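Local coordinates for uncharacterized protein Dfer_1899 (Dyadobacter fermentans, PDB 5HX0) that is of unknown function but probably forms a six-bladed beta-propeller related to the non-viral sialidases, at residues A[143-148]-A[166-171]; A[156-161]-A[195-200]. All blocks are in the same frame, centred on the assembly; numbering follows the deposited sequence.

Overall arrangement
Read from the N terminus, the chain reaches interaction 1 first, at the end of strand 137-145. It leaves through helix 149-154 and the loop 156-161, the first half of interaction 2, then returns on strand 165-175 to complete interaction 1 and close that excursion. Only after strand 183-186 does the loop 195-200 come back to close interaction 2, so the two contacts cross rather than nest. Interaction 1 pairs neighbouring strands of one sheet; interaction 2 ties the loop after helix 149-154 to the long loop that follows strand 183-186. They touch where F167 N lies 2.9 Å from F160 O, probably hydrogen-bonded, and where W144 packs on F160.

Interaction 1 (A[143-148]-A[166-171]); sequences GWAFLR and VFLGGY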
loop_
_atom_site.group_PDB
_atom_site.type_symbol
_atom_site.label_atom_id
_atom_site.label_comp_id
_atom_site.label_asym_id
_atom_site.label_seq_id
_atom_site.Cartn_x
_atom_site.Cartn_y
_atom_site.Cartn_z
ATOM N N GLY A 143 1.853 3.511 -12.992
ATOM C CA GLY A 143 2.754 2.928 -12.016
ATOM C C GLY A 143 4.197 2.784 -12.470
ATOM O O GLY A 143 4.523 2.835 -13.670
ATOM N N TRP A 144 5.057 2.547 -11.463
ATOM C CA TRP A 144 6.493 2.328 -11.609
ATOM C C TRP A 144 6.887 1.085 -10.830
ATOM O O TRP A 144 6.554 0.971 -9.645
ATOM C CB TRP A 144 7.300 3.516 -11.055
ATOM C CG TRP A 144 7.158 4.756 -11.858
ATOM C CD1 TRP A 144 6.347 5.826 -11.592
ATOM C CD2 TRP A 144 7.854 5.060 -13.078
ATOM N NE1 TRP A 144 6.502 6.783 -12.582
ATOM C CE2 TRP A 144 7.420 6.333 -13.499
ATOM C CE3 TRP A 144 8.796 4.372 -13.854
ATOM C CZ2 TRP A 144 7.909 6.944 -14.662
ATOM C CZ3 TRP A 144 9.281 4.972 -15.000
ATOM C CH2 TRP A 144 8.838 6.246 -15.398
ATOM N N ALA A 145 7.636 0.185 -11.462
ATOM C CA ALA A 145 8.118 -1.001 -10.767
ATOM C C ALA A 145 9.607 -0.869 -10.473
ATOM O O ALA A 145 10.330 -0.123 -11.138
ATOM C CB ALA A 145 7.829 -2.267 -11.596
ATOM N N PHE A 146 10.075 -1.606 -9.465
ATOM C CA PHE A 146 11.461 -1.488 -9.024
ATOM C C PHE A 146 12.086 -2.869 -9.092
ATOM O O PHE A 146 11.774 -3.735 -8.277
ATOM C CB PHE A 146 11.535 -0.866 -7.626
ATOM C CG PHE A 146 11.043 0.566 -7.611
ATOM C CD1 PHE A 146 9.684 0.844 -7.640
ATOM C CD2 PHE A 146 11.939 1.619 -7.663
ATOM C CE1 PHE A 146 9.217 2.178 -7.691
ATOM C CE2 PHE A 146 11.490 2.943 -7.696
ATOM C CZ PHE A 146 10.118 3.217 -7.707
ATOM N N LEU A 147 12.962 -3.068 -10.065
ATOM C CA LEU A 147 13.461 -4.392 -10.388
ATOM C C LEU A 147 14.890 -4.560 -9.905
ATOM O O LEU A 147 15.636 -3.589 -9.747
ATOM C CB LEU A 147 13.401 -4.646 -11.897
ATOM C CG LEU A 147 12.091 -5.198 -12.459
ATOM C CD1 LEU A 147 10.938 -4.256 -12.187
ATOM C CD2 LEU A 147 12.243 -5.439 -13.971
ATOM N N ARG A 148 15.256 -5.814 -9.684
ATOM C CA ARG A 148 16.606 -6.205 -9.309
ATOM C C ARG A 148 17.413 -6.488 -10.563
ATOM O O ARG A 148 16.849 -6.599 -11.657
ATOM C CB ARG A 148 16.537 -7.412 -8.379
ATOM C CG ARG A 148 15.963 -7.027 -7.032
ATOM C CD ARG A 148 15.634 -8.231 -6.149
ATOM N NE ARG A 148 14.947 -7.767 -4.948
ATOM C CZ ARG A 148 14.105 -8.498 -4.219
ATOM N NH1 ARG A 148 13.815 -9.759 -4.558
ATOM N NH2 ARG A 148 13.538 -7.957 -3.153
ATOM N N VAL A 166 11.077 1.139 -13.664
ATOM C CA VAL A 166 10.603 0.734 -14.984
ATOM C C VAL A 166 9.103 0.981 -15.059
ATOM O O VAL A 166 8.340 0.511 -14.206
ATOM C CB VAL A 166 10.943 -0.736 -15.283
ATOM C CG1 VAL A 166 10.457 -1.126 -16.681
ATOM C CG2 VAL A 166 12.445 -0.957 -15.146
ATOM N N PHE A 167 8.688 1.694 -16.097
ATOM C CA PHE A 167 7.319 2.183 -16.219
ATOM C C PHE A 167 6.318 1.032 -16.340
ATOM O O PHE A 167 6.561 0.044 -17.042
ATOM C CB PHE A 167 7.248 3.101 -17.446
ATOM C CG PHE A 167 6.011 3.958 -17.514
ATOM C CD1 PHE A 167 5.465 4.491 -16.376
ATOM C CD2 PHE A 167 5.438 4.267 -18.742
ATOM C CE1 PHE A 167 4.319 5.298 -16.448
ATOM C CE2 PHE A 167 4.308 5.059 -18.828
ATOM C CZ PHE A 167 3.748 5.573 -17.676
ATOM N N LEU A 168 5.179 1.151 -15.651
ATOM C CA LEU A 168 4.118 0.146 -15.793
ATOM C C LEU A 168 2.930 0.616 -16.618
ATOM O O LEU A 168 2.062 -0.210 -16.947
ATOM C CB LEU A 168 3.591 -0.302 -14.423
ATOM C CG LEU A 168 4.554 -1.033 -13.492
ATOM C CD1 LEU A 168 3.939 -1.118 -12.079
ATOM C CD2 LEU A 168 4.848 -2.426 -14.062
ATOM N N GLY A 169 2.838 1.903 -16.919
ATOM C CA GLY A 169 1.657 2.369 -17.614
ATOM C C GLY A 169 0.431 2.384 -16.713
ATOM O O GLY A 169 0.516 2.292 -15.486
ATOM N N GLY A 170 -0.737 2.475 -17.357
ATOM C CA GLY A 170 -1.936 2.882 -16.665
ATOM C C GLY A 170 -2.708 1.767 -15.967
ATOM O O GLY A 170 -2.570 0.575 -16.260
ATOM N N TYR A 171 -3.532 2.190 -15.009
ATOM C CA TYR A 171 -4.560 1.349 -14.411
ATOM C C TYR A 171 -5.610 2.284 -13.828
ATOM O O TYR A 171 -5.305 3.423 -13.476
ATOM C CB TYR A 171 -4.009 0.406 -13.334
ATOM C CG TYR A 171 -2.868 0.897 -12.442
ATOM C CD1 TYR A 171 -3.114 1.626 -11.275
ATOM C CD2 TYR A 171 -1.562 0.554 -12.734
ATOM C CE1 TYR A 171 -2.063 2.026 -10.435
ATOM C CE2 TYR A 171 -0.511 0.945 -11.925
ATOM C CZ TYR A 171 -0.760 1.674 -10.784
ATOM O OH TYR A 171 0.317 2.017 -9.997
#
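A145 and V166 face each other as an antiparallel hydrogen-bonded pair. A145 N gives an almost straight bond to V166 O (2.9 Å, 178° at the hydrogen), and V166 N returns one of the same length to A145 O. One step on, W144 and F167 form the non-hydrogen-bonded pair. Beyond it L168 N donates to G143 O at 2.7 Å, whereas the bond from G143 N to G169 O is longer and bent.

These are neighbouring strands of one antiparallel sheet, 137-145 beside 165-175, and the pairing is consistent with a blade of the beta-propeller expected for BNR-repeat proteins.

Aromatic contacts occupy the face bearing W144 and F167. CD1 of F167 lies over one face of the indole, offset toward its rim, with the two ring planes at 44°, an oblique pair. Because CG of W144 is anti to the carbonyl carbon (chi1 -69°), the six-membered ring swings across the partner strand, and CE3 comes to 3.5 Å from F167 N. A further ring, Y207, meets F167 edge-to-face.

On the face bearing A145 and V166 the contacts are apolar: A145 CB touches L168 CD2 at 3.9 Å, while L168 CD1 lies alongside the backbone of W144. Nearby, the phenol of Y171 folds over G143, where a glycine leaves room for OH beside CA; that hydroxyl is hydrogen-bonded to S124.

Interaction 2 (A[156-161]-A[195-200]); sequences KKPYFL and INYTAM
Y197 and P158 meet through both backbone and side chain. Y197 N donates a nearly straight bond to P158 O (2.8 Å, 170°), which ties the two loops together. The same oxygen takes a CA-H...O contact from N196, with N196 CA 3.5 Å away, and it lies near the plane of the Y197 ring at its edge. P158, which follows a cis peptide bond, places its CD 3.4 Å from I195 O, and the same carbon touches Y197 CD2. This is the tightly packed part of the contact. Behind it N196 is buried, its backbone N held by the carboxylate of E194.

Toward solvent the packing changes character. K156 leaves its backbone with CG anti to N (chi1 -176°) and then bends at its third and fourth torsions, laying the chain obliquely across one face of Y197. CE sits over that face, 3.6 Å from the ring centroid, in a CH-pi contact, while NZ lies farther off-centre, giving a cation-pi interaction; NZ also has a weak bond to G201 O. Two waters bridge the backbones. One molecule donates to both K156 O and T198 O; a second accepts from F160 N and donates to Y197 O.

In this surface contact between two irregular loops, beside the end of a sheet in the presumed propeller, one direct backbone bond is supplemented by solvent-mediated ones. The mixture implies that some backbone polar groups are joined through water rather than directly, with an aromatic ring shared between proline and the aliphatic length of a lysine whose charge can remain near solvent.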
loop_
_atom_site.group_PDB
_atom_site.type_symbol
_atom_site.label_atom_id
_atom_site.label_comp_id
_atom_site.label_asym_id
_atom_site.label_seq_id
_atom_site.Cartn_x
_atom_site.Cartn_y
_atom_site.Cartn_z
ATOM N N LYS A 156 11.908 -7.288 -21.760
ATOM C CA LYS A 156 11.622 -7.089 -23.172
ATOM C C LYS A 156 11.716 -5.603 -23.507
ATOM O O LYS A 156 11.297 -4.745 -22.724
ATOM C CB LYS A 156 10.238 -7.636 -23.527
ATOM C CG LYS A 156 9.929 -7.543 -25.029
ATOM C CD LYS A 156 9.003 -8.649 -25.516
ATOM C CE LYS A 156 7.595 -8.489 -24.978
ATOM N NZ LYS A 156 7.085 -9.731 -24.340
ATOM N N LYS A 157 12.298 -5.300 -24.663
ATOM C CA LYS A 157 12.481 -3.917 -25.090
ATOM C C LYS A 157 11.516 -3.578 -26.216
ATOM O O LYS A 157 11.107 -4.457 -26.963
ATOM C CB LYS A 157 13.922 -3.677 -25.534
ATOM C CG LYS A 157 14.949 -3.964 -24.460
ATOM C CD LYS A 157 16.329 -3.486 -24.883
ATOM C CE LYS A 157 17.335 -3.634 -23.756
ATOM N NZ LYS A 157 18.567 -2.842 -24.018
ATOM N N PRO A 158 11.141 -2.299 -26.344
ATOM C CA PRO A 158 11.555 -1.166 -25.511
ATOM C C PRO A 158 10.817 -1.097 -24.172
ATOM O O PRO A 158 9.680 -1.578 -24.048
ATOM C CB PRO A 158 11.210 0.064 -26.377
ATOM C CG PRO A 158 10.503 -0.485 -27.622
ATOM C CD PRO A 158 10.127 -1.901 -27.333
ATOM N N TYR A 159 11.474 -0.528 -23.171
ATOM C CA TYR A 159 10.829 -0.187 -21.905
ATOM C C TYR A 159 11.288 1.202 -21.504
ATOM O O TYR A 159 12.261 1.739 -22.045
ATOM C CB TYR A 159 11.149 -1.193 -20.790
ATOM C CG TYR A 159 12.626 -1.344 -20.515
ATOM C CD1 TYR A 159 13.284 -0.489 -19.641
ATOM C CD2 TYR A 159 13.367 -2.351 -21.130
ATOM C CE1 TYR A 159 14.642 -0.629 -19.384
ATOM C CE2 TYR A 159 14.727 -2.492 -20.883
ATOM C CZ TYR A 159 15.351 -1.632 -20.007
ATOM O OH TYR A 159 16.693 -1.772 -19.768
ATOM N N PHE A 160 10.597 1.797 -20.542
ATOM C CA PHE A 160 10.926 3.157 -20.133
ATOM C C PHE A 160 11.457 3.166 -18.707
ATOM O O PHE A 160 10.768 2.730 -17.773
ATOM C CB PHE A 160 9.744 4.103 -20.264
ATOM C CG PHE A 160 10.126 5.540 -20.021
ATOM C CD1 PHE A 160 10.878 6.237 -20.956
ATOM C CD2 PHE A 160 9.789 6.170 -18.841
ATOM C CE1 PHE A 160 11.253 7.553 -20.726
ATOM C CE2 PHE A 160 10.172 7.482 -18.602
ATOM C CZ PHE A 160 10.904 8.168 -19.547
ATOM N N LEU A 161 12.676 3.681 -18.550
ATOM C CA LEU A 161 13.410 3.679 -17.293
ATOM C C LEU A 161 13.589 5.115 -16.824
ATOM O O LEU A 161 14.039 5.973 -17.589
ATOM C CB LEU A 161 14.771 2.991 -17.464
ATOM C CG LEU A 161 15.796 2.938 -16.331
ATOM C CD1 LEU A 161 15.319 1.999 -15.252
ATOM C CD2 LEU A 161 17.176 2.485 -16.860
ATOM N N ILE A 195 5.054 2.481 -27.951
ATOM C CA ILE A 195 6.071 1.480 -28.253
ATOM C C ILE A 195 6.509 0.633 -27.067
ATOM O O ILE A 195 7.117 -0.422 -27.283
ATOM C CB ILE A 195 7.346 2.114 -28.836
ATOM C CG1 ILE A 195 8.061 2.926 -27.747
ATOM C CG2 ILE A 195 7.016 2.923 -30.118
ATOM C CD1 ILE A 195 9.339 3.590 -28.198
ATOM N N ASN A 196 6.249 1.064 -25.834
ATOM C CA ASN A 196 6.862 0.421 -24.676
ATOM C C ASN A 196 6.131 -0.855 -24.255
ATOM O O ASN A 196 4.941 -1.050 -24.530
ATOM C CB ASN A 196 6.898 1.373 -23.482
ATOM C CG ASN A 196 7.887 2.477 -23.666
ATOM O OD1 ASN A 196 7.530 3.654 -23.648
ATOM N ND2 ASN A 196 9.140 2.112 -23.864
ATOM N N TYR A 197 6.885 -1.728 -23.578
ATOM C CA TYR A 197 6.361 -2.807 -22.752
ATOM C C TYR A 197 6.480 -2.421 -21.281
ATOM O O TYR A 197 7.382 -1.673 -20.897
ATOM C CB TYR A 197 7.126 -4.118 -23.004
ATOM C CG TYR A 197 6.909 -4.649 -24.407
ATOM C CD1 TYR A 197 5.818 -5.461 -24.695
ATOM C CD2 TYR A 197 7.769 -4.312 -25.440
ATOM C CE1 TYR A 197 5.582 -5.934 -25.977
ATOM C CE2 TYR A 197 7.547 -4.784 -26.738
ATOM C CZ TYR A 197 6.451 -5.596 -26.993
ATOM O OH TYR A 197 6.209 -6.078 -28.262
ATOM N N THR A 198 5.566 -2.946 -20.457
ATOM C CA THR A 198 5.648 -2.728 -19.014
ATOM C C THR A 198 6.819 -3.499 -18.404
ATOM O O THR A 198 7.422 -4.367 -19.028
ATOM C CB THR A 198 4.379 -3.189 -18.299
ATOM O OG1 THR A 198 4.359 -4.625 -18.248
ATOM C CG2 THR A 198 3.114 -2.678 -18.991
ATOM N N ALA A 199 7.084 -3.225 -17.121
ATOM C CA ALA A 199 8.119 -3.973 -16.419
ATOM C C ALA A 199 7.803 -5.461 -16.304
ATOM O O ALA A 199 8.673 -6.239 -15.893
ATOM C CB ALA A 199 8.330 -3.396 -15.027
HETATM N N MSE A 200 6.596 -5.883 -16.653
HETATM C CA MSE A 200 6.260 -7.286 -16.513
HETATM C C MSE A 200 6.033 -7.902 -17.869
HETATM O O MSE A 200 5.469 -8.987 -17.976
HETATM C CB MSE A 200 5.038 -7.432 -15.600
HETATM C CG MSE A 200 5.176 -6.519 -14.369
HETATM SE SE MSE A 200 3.910 -6.923 -12.914
HETATM C CE MSE A 200 2.738 -5.409 -13.242
HETATM O O HOH W 1 9.505 -5.516 -20.695
HETATM O O HOH W 2 8.246 0.359 -19.378
#